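TSSL1 (Pseudomonas aeruginosa, PDB 4B62) probably anchors the type VI secretion system to the bacterial cell wall, this piece being its OmpA-like peptidoglycan-binding module. Local coordinates at residues D36-I42 / R146-F152; R43-L47 / A142-V147; F48-A53 / L99-R103; A104-A108 / F121-G125. One frame throughout, in Å; residues are numbered along the deposited sequence. Where two conformers were deposited one is given.

In the fold
Interactions 1, 2 and 4 all reach one mixed five-stranded sheet, and helix 96-115 carries the second segment of interaction 3 and the first of interaction 4. Interaction 1 pairs neighbouring strands 37-43 and 146-152; interaction 2 lies where strand 37-43 ends and strand 146-152 begins, its centre about 13 Å away, and shares R146 and V147 with it. Along the chain, interactions 3 and 4 follow one another, nested inside the loop that interactions 1 and 2 close. The centres of interactions 2 and 3 are about 9 Å apart, and G44 and R145 touch R103. Helix 96-115 packs on edge strand 121-125, and an early strand lies beside the last, consistent with the OmpA C-terminal fold.

Interaction 1: D36-I42 / R146-F152; sequences DRSVVTI and RVEITVF. With EDO (1,2-ethanediol), chain B.
V40 and I149 bond reciprocally through their backbones: V40 N to I149 O and I149 N to V40 O are both 2.8 Å, with N-H...O angles of at least 173°. S38 with V151 and I42 with V147 repeat the pattern, making six such bonds between antiparallel strands, their short axes at 162°. At the non-hydrogen-bonded pairs the chains draw together, V39 CA and T150 CA being 4.4 Å apart.

Polar groups line the V39 and T150 face. R37 NE forms a salt bridge with D36 OD1 at 2.9 Å. A bound ethanediol, probably from the crystallisation liquor, receives R37 NH1 on its O1 at 2.9 Å, and T150 OG1 bonds the same atom. Farther along, R146 NE and NH2 approach E148 OE2 from one face of the carboxylate, the NE salt bridge measuring 2.9 Å; R146 NH2 also reaches E130 O. A water then ties E148 OE2 to T41 OG1.

These strands lie side by side inside the sheet of the OmpA-like fold, with 30-33 flanking one and 77-82 the other. R37 CG touches T150 CG2 at 3.6 Å, and that methyl sits over one face of the F152 ring, offset toward its rim. On the reverse face, I42 CD1 meets I149 CD1 at 3.9 Å. V151 CG1, placed between its own N and carbonyl carbon (chi1 66°), reaches S38 CB at 3.7 Å. Helix 60-72 packs here, L62 and I66 against I42 and L70 against V151.

Interaction 2: R43-L47 / A142-V147; sequences RGDEL and ARNRRV
R43 and R146 form an antiparallel non-hydrogen-bonded pair, CA to CA 4.1 Å, beyond which the chains part into the 3-10 segment 44-46 and the end of helix 138-144. G44 N donates almost straight (176°) to R145 O at 2.8 Å, coming from above the carbonyl plane; R145 is the first residue to leave helical geometry, and its carbonyl is thereby tied to the turn.

In the conformer described, D45 meets R145 in a salt bridge, R145 NH2 to D45 OD1 at 3.1 Å. The oxygen offers its syn lone pair and lies near the guanidinium plane, although the two flat groups are turned 58° apart. A water links the same OD1 to R145 NE. R145 bends at chi3 (-56°), which brings its guanidinium over A142 CA, 3.5 Å from the plane. R43 runs extended past A142, its CG 3.6 Å from A142 O, and then beside R143, where R43 NH2 lies 3.3 Å from R143 CG. Deeper in, the side chains of L47 and V147 cross at about a right angle, L47 CD1 to V147 CG2 4.1 Å.

D45 is not the sole anion at R145, since NH1 pairs with D84, so the guanidinium links two acids, which probably restrain its rotation. R43 NH2, in the modelled conformer, lies 4.5 Å from R143 NE, a like-charge repulsion probably eased by R143's salt bridge with E139.

Interaction 3: F48-A53 / L99-R103; sequences FASASA and LSQAR. With PO4 (phosphate ion), chain C.
R103 lies over the F48 ring, its CG 3.7 Å from the ring centroid and 14° off the normal, a CH-pi contact over the face. Its chain runs straight from CG to NE (chi3 167°) and carries the guanidinium on past the ring edge, with planes 15° apart and F48 CD2 3.5 Å above the guanidinium. L99 CD2 covers the opposite guanidinium face, 3.9 Å from its plane and over its centre. Flat and sandwiched, R103 turns its edge to the type II turn A49-S52: S52 O accepts NE at 2.8 Å and NH2 at 3.1 Å, and sits in the guanidinium plane. Two donors on one carbonyl oxygen fix the rotation of the group.

Alongside, A53 CB abuts A102 CB at 3.6 Å, bringing the loop 48-53 flush against helix 96-115. A phosphate, probably from the crystallisation liquor, is held on this loop by A53 N at 2.8 Å to its O4, with Y93 OH as a further partner.

R103, within an LSxxRA sequence, probably corresponds to the arginine that in OmpA-like relatives contacts the diaminopimelate of peptidoglycan. With F48 and L99 on its faces and S52 O at its edge, the guanidinium is held in one orientation, consistent with a preset cationic group in such a pocket; the double donation would probably also polarise the S52 carbonyl.

Interaction 4: A104-A108 / F121-G125; sequences AQEVA and FTAEG
A water bonded to A123 N at 2.9 Å also donates to Q105 OE1 at 3.1 Å, tying the backbone of strand 121-125 to a side chain of helix 96-115. Both elements belong to a beta-alpha-beta unit, strand 77-82, helix 96-115 and strand 121-125, in which the helix packs against the edge strand of the sheet. The axes of segments 104-108 and 121-125 are 7.0 Å apart at closest approach and run nearly antiparallel, at 169°, as expected where a chain leaves a helix and returns along a strand.

A second water completes the polar seam: it accepts from Q105 NE2 at 3.0 Å and donates to F121 O. Q105 NE2 also donates to D109 OD1 one helical turn on, so the amide nitrogen has two acceptors. The Q105 side chain is kinked at chi2 (61°), with CG opposite the backbone N, and this turns the carboxamide toward the strand, its OE1 3.5 Å from A123 CB.

Inward of the waters, between helix and strand, small side chains meet and allow the close approach. A104 CB meets A123 CB at 3.8 Å, and A108 CB meets F121 CB at 3.9 Å. The F121 ring extends beyond 104-108 to rest on L111 and T115, while T122 and E124 project from the strand on its other side, E124 pairing with R126. A123 CB also lies 3.5 Å from A104 O, which at the same time accepts the helical bond from A108 N.

Interaction 1: D36-I42 / R146-F152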
loop_
_atom_site.group_PDB
_atom_site.type_symbol
_atom_site.label_atom_id
_atom_site.label_comp_id
_atom_site.label_asym_id
_atom_site.label_seq_id
_atom_site.Cartn_x
_atom_site.Cartn_y
_atom_site.Cartn_z
ATOM N N ASP A 36 16.320 6.927 5.326
ATOM C CA ASP A 36 16.600 6.730 3.906
ATOM C C ASP A 36 15.363 6.385 3.069
ATOM O O ASP A 36 15.490 6.050 1.893
ATOM C CB ASP A 36 17.622 5.583 3.777
ATOM C CG ASP A 36 17.163 4.277 4.461
ATOM O OD1 ASP A 36 15.992 4.133 4.877
ATOM O OD2 ASP A 36 18.001 3.369 4.590
ATOM N N ARG A 37 14.182 6.464 3.690
ATOM C CA ARG A 37 12.925 5.988 3.120
ATOM C C ARG A 37 11.794 6.665 3.859
ATOM O O ARG A 37 11.938 6.967 5.041
ATOM C CB ARG A 37 12.703 4.482 3.412
ATOM C CG ARG A 37 13.539 3.482 2.637
ATOM C CD ARG A 37 13.381 2.082 3.220
ATOM N NE ARG A 37 14.088 1.960 4.493
ATOM C CZ ARG A 37 13.781 1.113 5.482
ATOM N NH1 ARG A 37 12.764 0.259 5.400
ATOM N NH2 ARG A 37 14.518 1.114 6.576
ATOM N N SER A 38 10.673 6.884 3.172
ATOM C CA SER A 38 9.406 7.122 3.852
ATOM C C SER A 38 8.496 5.954 3.488
ATOM O O SER A 38 8.389 5.603 2.317
ATOM C CB SER A 38 8.802 8.459 3.441
ATOM O OG SER A 38 7.612 8.732 4.154
ATOM N N VAL A 39 7.875 5.349 4.498
ATOM C CA VAL A 39 7.028 4.176 4.301
ATOM C C VAL A 39 5.595 4.527 4.672
ATOM O O VAL A 39 5.308 4.878 5.824
ATOM C CB VAL A 39 7.506 2.962 5.129
ATOM C CG1 VAL A 39 6.662 1.737 4.784
ATOM C CG2 VAL A 39 8.990 2.691 4.873
ATOM N N VAL A 40 4.694 4.420 3.697
ATOM C CA VAL A 40 3.275 4.670 3.920
ATOM C C VAL A 40 2.575 3.320 4.004
ATOM O O VAL A 40 2.582 2.552 3.045
ATOM C CB VAL A 40 2.653 5.499 2.789
ATOM C CG1 VAL A 40 1.197 5.818 3.114
ATOM C CG2 VAL A 40 3.455 6.768 2.531
ATOM N N THR A 41 2.032 3.010 5.184
ATOM C CA THR A 41 1.281 1.779 5.391
ATOM C C THR A 41 -0.212 2.075 5.252
ATOM O O THR A 41 -0.724 2.994 5.888
ATOM C CB THR A 41 1.555 1.165 6.766
ATOM O OG1 THR A 41 2.946 0.849 6.876
ATOM C CG2 THR A 41 0.744 -0.099 6.982
ATOM N N ILE A 42 -0.876 1.298 4.406
ATOM C CA ILE A 42 -2.304 1.457 4.165
ATOM C C ILE A 42 -2.972 0.088 4.309
ATOM O O ILE A 42 -2.650 -0.847 3.566
ATOM C CB ILE A 42 -2.600 2.019 2.763
ATOM C CG1 ILE A 42 -1.721 3.229 2.448
ATOM C CG2 ILE A 42 -4.088 2.350 2.645
ATOM C CD1 ILE A 42 -2.004 3.897 1.127
ATOM N N ARG A 146 -2.548 -5.355 3.966
ATOM C CA ARG A 146 -2.065 -3.999 3.804
ATOM C C ARG A 146 -1.128 -3.914 2.616
ATOM O O ARG A 146 -0.615 -4.937 2.130
ATOM C CB ARG A 146 -1.301 -3.550 5.062
ATOM C CG ARG A 146 0.085 -4.177 5.191
ATOM C CD ARG A 146 0.635 -4.070 6.590
ATOM N NE ARG A 146 2.031 -4.476 6.662
ATOM C CZ ARG A 146 2.472 -5.723 6.801
ATOM N NH1 ARG A 146 1.651 -6.764 6.949
ATOM N NH2 ARG A 146 3.797 -5.916 6.834
ATOM N N VAL A 147 -0.889 -2.685 2.176
ATOM C CA VAL A 147 0.266 -2.391 1.341
ATOM C C VAL A 147 1.196 -1.455 2.118
ATOM O O VAL A 147 0.749 -0.639 2.937
ATOM C CB VAL A 147 -0.098 -1.768 -0.036
ATOM C CG1 VAL A 147 -0.895 -2.767 -0.856
ATOM C CG2 VAL A 147 -0.852 -0.461 0.099
ATOM N N GLU A 148 2.497 -1.609 1.861
ATOM C CA GLU A 148 3.502 -0.688 2.344
ATOM C C GLU A 148 4.140 -0.058 1.124
ATOM O O GLU A 148 4.718 -0.756 0.284
ATOM C CB GLU A 148 4.536 -1.396 3.226
ATOM C CG GLU A 148 3.951 -1.921 4.530
ATOM C CD GLU A 148 4.978 -2.484 5.515
ATOM O OE1 GLU A 148 6.206 -2.333 5.271
ATOM O OE2 GLU A 148 4.539 -3.075 6.541
ATOM N N ILE A 149 4.023 1.260 1.032
ATOM C CA ILE A 149 4.538 2.021 -0.095
ATOM C C ILE A 149 5.807 2.743 0.386
ATOM O O ILE A 149 5.740 3.647 1.214
ATOM C CB ILE A 149 3.510 3.051 -0.593
ATOM C CG1 ILE A 149 2.214 2.352 -1.008
ATOM C CG2 ILE A 149 4.061 3.860 -1.761
ATOM C CD1 ILE A 149 1.040 3.287 -1.219
ATOM N N THR A 150 6.961 2.318 -0.116
ATOM C CA THR A 150 8.232 2.878 0.300
ATOM C C THR A 150 8.740 3.794 -0.793
ATOM O O THR A 150 8.906 3.361 -1.929
ATOM C CB THR A 150 9.257 1.757 0.550
ATOM O OG1 THR A 150 8.837 0.967 1.666
ATOM C CG2 THR A 150 10.632 2.320 0.845
ATOM N N VAL A 151 8.987 5.058 -0.445
ATOM C CA VAL A 151 9.671 5.984 -1.342
ATOM C C VAL A 151 11.078 6.175 -0.786
ATOM O O VAL A 151 11.273 6.498 0.389
ATOM C CB VAL A 151 8.948 7.345 -1.551
ATOM C CG1 VAL A 151 8.892 8.165 -0.288
ATOM C CG2 VAL A 151 9.646 8.150 -2.642
ATOM N N PHE A 152 12.040 5.986 -1.665
ATOM C CA PHE A 152 13.445 6.152 -1.346
ATOM C C PHE A 152 13.882 7.602 -1.563
ATOM O O PHE A 152 13.149 8.412 -2.098
ATOM C CB PHE A 152 14.268 5.207 -2.218
ATOM C CG PHE A 152 13.969 3.754 -1.965
ATOM C CD1 PHE A 152 14.630 3.074 -0.962
ATOM C CD2 PHE A 152 13.028 3.058 -2.713
ATOM C CE1 PHE A 152 14.376 1.733 -0.715
ATOM C CE2 PHE A 152 12.758 1.718 -2.474
ATOM C CZ PHE A 152 13.433 1.057 -1.472
HETATM C C1 EDO B . 9.943 -1.291 3.715
HETATM O O1 EDO B . 10.713 -0.128 3.358
HETATM C C2 EDO B . 10.400 -1.938 5.023
HETATM O O2 EDO B . 10.273 -1.015 6.116
HETATM O O HOH W 1 3.754 -1.235 8.470
#

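Interaction 2: R43-L47 / A142-V147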
loop_
_atom_site.group_PDB
_atom_site.type_symbol
_atom_site.label_atom_id
_atom_site.label_comp_id
_atom_site.label_asym_id
_atom_site.label_seq_id
_atom_site.Cartn_x
_atom_site.Cartn_y
_atom_site.Cartn_z
ATOM N N ARG A 43 -3.886 -0.055 5.274
ATOM C CA ARG A 43 -4.667 -1.276 5.393
ATOM C C ARG A 43 -5.409 -1.526 4.071
ATOM O O ARG A 43 -5.917 -0.580 3.435
ATOM C CB ARG A 43 -5.700 -1.174 6.525
ATOM C CG ARG A 43 -5.212 -1.196 7.977
ATOM C CD ARG A 43 -6.460 -1.164 8.868
ATOM N NE ARG A 43 -6.292 -1.330 10.317
ATOM C CZ ARG A 43 -6.052 -0.345 11.187
ATOM N NH1 ARG A 43 -5.888 0.907 10.770
ATOM N NH2 ARG A 43 -5.951 -0.619 12.488
ATOM N N GLY A 44 -5.505 -2.791 3.678
ATOM C CA GLY A 44 -6.259 -3.146 2.472
ATOM C C GLY A 44 -7.687 -2.627 2.503
ATOM O O GLY A 44 -8.231 -2.265 1.465
ATOM N N ASP A 45 -8.288 -2.587 3.697
ATOM C CA ASP A 45 -9.673 -2.134 3.838
ATOM C C ASP A 45 -9.864 -0.680 3.401
ATOM O O ASP A 45 -10.987 -0.273 3.122
ATOM C CB ASP A 45 -10.175 -2.253 5.287
ATOM C CG ASP A 45 -9.967 -3.635 5.891
ATOM O OD1 ASP A 45 -10.195 -4.658 5.211
ATOM O OD2 ASP A 45 -9.580 -3.689 7.078
ATOM N N GLU A 46 -8.794 0.113 3.376
ATOM C CA GLU A 46 -8.876 1.513 2.947
ATOM C C GLU A 46 -8.891 1.686 1.432
ATOM O O GLU A 46 -9.125 2.800 0.971
ATOM C CB GLU A 46 -7.725 2.340 3.533
ATOM C CG GLU A 46 -7.662 2.346 5.053
ATOM C CD GLU A 46 -8.865 2.968 5.728
ATOM O OE1 GLU A 46 -9.626 3.703 5.062
ATOM O OE2 GLU A 46 -9.031 2.708 6.937
ATOM N N LEU A 47 -8.622 0.606 0.685
ATOM C CA LEU A 47 -8.455 0.661 -0.771
ATOM C C LEU A 47 -9.340 -0.289 -1.550
ATOM O O LEU A 47 -9.849 0.082 -2.605
ATOM C CB LEU A 47 -6.998 0.364 -1.124
ATOM C CG LEU A 47 -6.011 1.446 -0.682
ATOM C CD1 LEU A 47 -4.599 0.909 -0.857
ATOM C CD2 LEU A 47 -6.187 2.768 -1.423
ATOM N N ALA A 142 -6.978 -7.484 9.955
ATOM C CA ALA A 142 -7.207 -6.293 9.158
ATOM C C ALA A 142 -5.978 -5.392 9.094
ATOM O O ALA A 142 -5.773 -4.714 8.102
ATOM C CB ALA A 142 -8.419 -5.527 9.671
ATOM N N ARG A 143 -5.158 -5.385 10.149
ATOM C CA ARG A 143 -3.888 -4.645 10.119
ATOM C C ARG A 143 -2.842 -5.355 9.230
ATOM O O ARG A 143 -2.014 -4.693 8.589
ATOM C CB ARG A 143 -3.331 -4.440 11.530
ATOM C CG ARG A 143 -4.120 -3.397 12.287
ATOM C CD ARG A 143 -3.509 -2.967 13.591
ATOM N NE ARG A 143 -3.803 -3.921 14.644
ATOM C CZ ARG A 143 -2.896 -4.467 15.457
ATOM N NH1 ARG A 143 -1.608 -4.150 15.358
ATOM N NH2 ARG A 143 -3.282 -5.341 16.386
ATOM N N ASN A 144 -2.874 -6.685 9.181
ATOM C CA ASN A 144 -1.903 -7.427 8.359
ATOM C C ASN A 144 -2.169 -7.310 6.870
ATOM O O ASN A 144 -1.229 -7.213 6.075
ATOM C CB ASN A 144 -1.830 -8.892 8.754
ATOM C CG ASN A 144 -1.077 -9.095 10.056
ATOM O OD1 ASN A 144 -0.222 -8.294 10.395
ATOM N ND2 ASN A 144 -1.408 -10.154 10.794
ATOM N N ARG A 145 -3.452 -7.300 6.494
ATOM C CA ARG A 145 -3.846 -7.078 5.101
ATOM C C ARG A 145 -3.571 -5.617 4.776
ATOM O O ARG A 145 -4.263 -4.724 5.266
ATOM C CB ARG A 145 -5.336 -7.382 4.871
ATOM C CG ARG A 145 -5.785 -8.786 5.198
ATOM C CD ARG A 145 -7.184 -9.083 4.713
ATOM N NE ARG A 145 -8.190 -8.158 5.219
ATOM C CZ ARG A 145 -8.857 -8.294 6.358
ATOM N NH1 ARG A 145 -8.641 -9.314 7.165
ATOM N NH2 ARG A 145 -9.754 -7.376 6.693
ATOM N N ARG A 146 -2.548 -5.355 3.966
ATOM C CA ARG A 146 -2.065 -3.999 3.804
ATOM C C ARG A 146 -1.128 -3.914 2.616
ATOM O O ARG A 146 -0.615 -4.937 2.130
ATOM C CB ARG A 146 -1.301 -3.550 5.062
ATOM C CG ARG A 146 0.085 -4.177 5.191
ATOM C CD ARG A 146 0.635 -4.070 6.590
ATOM N NE ARG A 146 2.031 -4.476 6.662
ATOM C CZ ARG A 146 2.472 -5.723 6.801
ATOM N NH1 ARG A 146 1.651 -6.764 6.949
ATOM N NH2 ARG A 146 3.797 -5.916 6.834
ATOM N N VAL A 147 -0.889 -2.685 2.176
ATOM C CA VAL A 147 0.266 -2.391 1.341
ATOM C C VAL A 147 1.196 -1.455 2.118
ATOM O O VAL A 147 0.749 -0.639 2.937
ATOM C CB VAL A 147 -0.098 -1.768 -0.036
ATOM C CG1 VAL A 147 -0.895 -2.767 -0.856
ATOM C CG2 VAL A 147 -0.852 -0.461 0.099
HETATM O O HOH W 2 -8.097 -5.934 3.366
#

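Interaction 3: F48-A53 / L99-R103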
loop_
_atom_site.group_PDB
_atom_site.type_symbol
_atom_site.label_atom_id
_atom_site.label_comp_id
_atom_site.label_asym_id
_atom_site.label_seq_id
_atom_site.Cartn_x
_atom_site.Cartn_y
_atom_site.Cartn_z
ATOM N N PHE A 48 -9.481 -1.518 -1.049
ATOM C CA PHE A 48 -10.027 -2.630 -1.813
ATOM C C PHE A 48 -11.252 -3.206 -1.114
ATOM O O PHE A 48 -11.295 -3.281 0.115
ATOM C CB PHE A 48 -9.016 -3.791 -1.902
ATOM C CG PHE A 48 -7.609 -3.396 -2.297
ATOM C CD1 PHE A 48 -7.296 -3.058 -3.596
ATOM C CD2 PHE A 48 -6.593 -3.368 -1.341
ATOM C CE1 PHE A 48 -6.012 -2.697 -3.939
ATOM C CE2 PHE A 48 -5.314 -3.005 -1.690
ATOM C CZ PHE A 48 -5.030 -2.673 -2.989
ATOM N N ALA A 49 -12.215 -3.688 -1.896
ATOM C CA ALA A 49 -13.261 -4.537 -1.328
ATOM C C ALA A 49 -12.624 -5.845 -0.856
ATOM O O ALA A 49 -11.515 -6.229 -1.292
ATOM C CB ALA A 49 -14.356 -4.814 -2.345
ATOM N N SER A 50 -13.307 -6.510 0.063
ATOM C CA SER A 50 -12.871 -7.797 0.563
ATOM C C SER A 50 -12.537 -8.733 -0.598
ATOM O O SER A 50 -13.289 -8.836 -1.567
ATOM C CB SER A 50 -13.959 -8.405 1.447
ATOM O OG SER A 50 -13.515 -9.608 2.029
ATOM N N ALA A 51 -11.369 -9.368 -0.521
ATOM C CA ALA A 51 -10.964 -10.395 -1.488
ATOM C C ALA A 51 -10.752 -9.881 -2.924
ATOM O O ALA A 51 -10.666 -10.674 -3.852
ATOM C CB ALA A 51 -11.953 -11.575 -1.466
ATOM N N SER A 52 -10.621 -8.562 -3.088
ATOM C CA SER A 52 -10.439 -7.926 -4.399
ATOM C C SER A 52 -9.107 -7.154 -4.429
ATOM O O SER A 52 -8.614 -6.744 -3.381
ATOM C CB SER A 52 -11.609 -6.978 -4.656
ATOM O OG SER A 52 -11.418 -6.128 -5.765
ATOM N N ALA A 53 -8.571 -6.943 -5.631
ATOM C CA ALA A 53 -7.374 -6.133 -5.842
ATOM C C ALA A 53 -7.635 -4.867 -6.658
ATOM O O ALA A 53 -6.717 -4.179 -7.036
ATOM C CB ALA A 53 -6.250 -6.961 -6.455
ATOM N N LEU A 99 -3.475 -12.707 -4.067
ATOM C CA LEU A 99 -4.152 -11.462 -3.724
ATOM C C LEU A 99 -3.151 -10.381 -3.282
ATOM O O LEU A 99 -3.267 -9.212 -3.683
ATOM C CB LEU A 99 -5.202 -11.698 -2.642
ATOM C CG LEU A 99 -6.055 -10.482 -2.280
ATOM C CD1 LEU A 99 -6.882 -9.995 -3.465
ATOM C CD2 LEU A 99 -6.915 -10.814 -1.061
ATOM N N SER A 100 -2.160 -10.772 -2.472
ATOM C CA SER A 100 -1.185 -9.811 -1.967
ATOM C C SER A 100 -0.346 -9.232 -3.123
ATOM O O SER A 100 -0.036 -8.042 -3.140
ATOM C CB SER A 100 -0.302 -10.461 -0.894
ATOM O OG SER A 100 0.698 -11.336 -1.408
ATOM N N GLN A 101 0.004 -10.082 -4.085
ATOM C CA GLN A 101 0.749 -9.623 -5.246
ATOM C C GLN A 101 -0.082 -8.680 -6.103
ATOM O O GLN A 101 0.392 -7.630 -6.554
ATOM C CB GLN A 101 1.247 -10.813 -6.084
ATOM C CG GLN A 101 1.969 -10.413 -7.351
ATOM C CD GLN A 101 2.462 -11.578 -8.157
ATOM O OE1 GLN A 101 1.724 -12.143 -8.959
ATOM N NE2 GLN A 101 3.726 -11.927 -7.975
ATOM N N ALA A 102 -1.329 -9.069 -6.334
ATOM C CA ALA A 102 -2.210 -8.296 -7.199
ATOM C C ALA A 102 -2.526 -6.924 -6.594
ATOM O O ALA A 102 -2.597 -5.921 -7.309
ATOM C CB ALA A 102 -3.487 -9.062 -7.499
ATOM N N ARG A 103 -2.694 -6.889 -5.272
ATOM C CA ARG A 103 -2.940 -5.638 -4.581
ATOM C C ARG A 103 -1.748 -4.689 -4.694
ATOM O O ARG A 103 -1.906 -3.509 -5.005
ATOM C CB ARG A 103 -3.308 -5.899 -3.117
ATOM C CG ARG A 103 -4.750 -6.352 -2.967
ATOM C CD ARG A 103 -5.123 -6.742 -1.552
ATOM N NE ARG A 103 -6.568 -6.859 -1.425
ATOM C CZ ARG A 103 -7.232 -6.922 -0.280
ATOM N NH1 ARG A 103 -6.613 -6.951 0.901
ATOM N NH2 ARG A 103 -8.558 -6.934 -0.330
HETATM P P PO4 C . -11.250 -7.524 -8.668
HETATM O O1 PO4 C . -12.139 -6.457 -8.083
HETATM O O2 PO4 C . -11.850 -8.862 -8.375
HETATM O O3 PO4 C . -11.158 -7.368 -10.162
HETATM O O4 PO4 C . -9.858 -7.481 -8.104
HETATM O O HOH W 3 -10.448 -5.296 1.964
HETATM O O HOH W 4 -9.569 -9.064 1.778
#

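Interaction 4: A104-A108 / F121-G125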
loop_
_atom_site.group_PDB
_atom_site.type_symbol
_atom_site.label_atom_id
_atom_site.label_comp_id
_atom_site.label_asym_id
_atom_site.label_seq_id
_atom_site.Cartn_x
_atom_site.Cartn_y
_atom_site.Cartn_z
ATOM N N ALA A 104 -0.543 -5.210 -4.457
ATOM C CA ALA A 104 0.651 -4.393 -4.602
ATOM C C ALA A 104 0.806 -3.899 -6.041
ATOM O O ALA A 104 1.129 -2.743 -6.292
ATOM C CB ALA A 104 1.870 -5.191 -4.180
ATOM N N GLN A 105 0.602 -4.804 -6.979
ATOM C CA GLN A 105 0.790 -4.441 -8.376
ATOM C C GLN A 105 -0.237 -3.393 -8.834
ATOM O O GLN A 105 0.094 -2.498 -9.617
ATOM C CB GLN A 105 0.714 -5.658 -9.284
ATOM C CG GLN A 105 1.206 -5.400 -10.706
ATOM C CD GLN A 105 2.672 -4.973 -10.774
ATOM O OE1 GLN A 105 3.568 -5.711 -10.363
ATOM N NE2 GLN A 105 2.916 -3.773 -11.271
ATOM N N GLU A 106 -1.486 -3.515 -8.371
ATOM C CA GLU A 106 -2.490 -2.538 -8.764
ATOM C C GLU A 106 -2.134 -1.137 -8.240
ATOM O O GLU A 106 -2.243 -0.129 -8.962
ATOM C CB GLU A 106 -3.875 -2.971 -8.310
ATOM C CG GLU A 106 -5.004 -2.057 -8.789
ATOM C CD GLU A 106 -5.274 -2.132 -10.289
ATOM O OE1 GLU A 106 -4.768 -3.042 -10.979
ATOM O OE2 GLU A 106 -6.016 -1.267 -10.797
ATOM N N VAL A 107 -1.655 -1.079 -6.999
ATOM C CA VAL A 107 -1.224 0.194 -6.436
ATOM C C VAL A 107 -0.054 0.769 -7.245
ATOM O O VAL A 107 -0.052 1.938 -7.624
ATOM C CB VAL A 107 -0.893 0.037 -4.936
ATOM C CG1 VAL A 107 -0.227 1.284 -4.363
ATOM C CG2 VAL A 107 -2.163 -0.247 -4.153
ATOM N N ALA A 108 0.941 -0.066 -7.527
ATOM C CA ALA A 108 2.076 0.387 -8.335
ATOM C C ALA A 108 1.631 0.880 -9.712
ATOM O O ALA A 108 2.099 1.914 -10.201
ATOM C CB ALA A 108 3.116 -0.717 -8.471
ATOM N N PHE A 121 7.987 2.517 -10.183
ATOM C CA PHE A 121 7.231 1.725 -9.204
ATOM C C PHE A 121 7.378 0.255 -9.492
ATOM O O PHE A 121 7.176 -0.178 -10.632
ATOM C CB PHE A 121 5.733 2.077 -9.273
ATOM C CG PHE A 121 5.450 3.497 -8.938
ATOM C CD1 PHE A 121 5.585 4.479 -9.907
ATOM C CD2 PHE A 121 5.104 3.872 -7.657
ATOM C CE1 PHE A 121 5.390 5.806 -9.593
ATOM C CE2 PHE A 121 4.898 5.200 -7.339
ATOM C CZ PHE A 121 5.033 6.168 -8.312
ATOM N N THR A 122 7.723 -0.516 -8.473
ATOM C CA THR A 122 7.659 -1.954 -8.581
ATOM C C THR A 122 6.888 -2.492 -7.406
ATOM O O THR A 122 6.686 -1.790 -6.396
ATOM C CB THR A 122 9.041 -2.607 -8.649
ATOM O OG1 THR A 122 9.737 -2.379 -7.422
ATOM C CG2 THR A 122 9.847 -2.042 -9.811
ATOM N N ALA A 123 6.462 -3.736 -7.554
ATOM C CA ALA A 123 5.580 -4.385 -6.599
ATOM C C ALA A 123 5.988 -5.807 -6.287
ATOM O O ALA A 123 6.506 -6.515 -7.146
ATOM C CB ALA A 123 4.156 -4.396 -7.129
ATOM N N GLU A 124 5.736 -6.214 -5.043
ATOM C CA GLU A 124 5.954 -7.600 -4.634
ATOM C C GLU A 124 4.900 -8.025 -3.624
ATOM O O GLU A 124 4.580 -7.313 -2.690
ATOM C CB GLU A 124 7.354 -7.792 -4.043
ATOM C CG GLU A 124 7.709 -9.242 -3.699
ATOM C CD GLU A 124 8.864 -9.364 -2.702
ATOM O OE1 GLU A 124 9.578 -8.381 -2.467
ATOM O OE2 GLU A 124 9.017 -10.433 -2.096
ATOM N N GLY A 125 4.343 -9.200 -3.865
ATOM C CA GLY A 125 3.433 -9.834 -2.935
ATOM C C GLY A 125 4.212 -10.687 -1.956
ATOM O O GLY A 125 5.059 -11.506 -2.348
HETATM O O HOH W 5 6.579 -4.794 -10.265
HETATM O O HOH W 6 5.439 -2.272 -11.810
#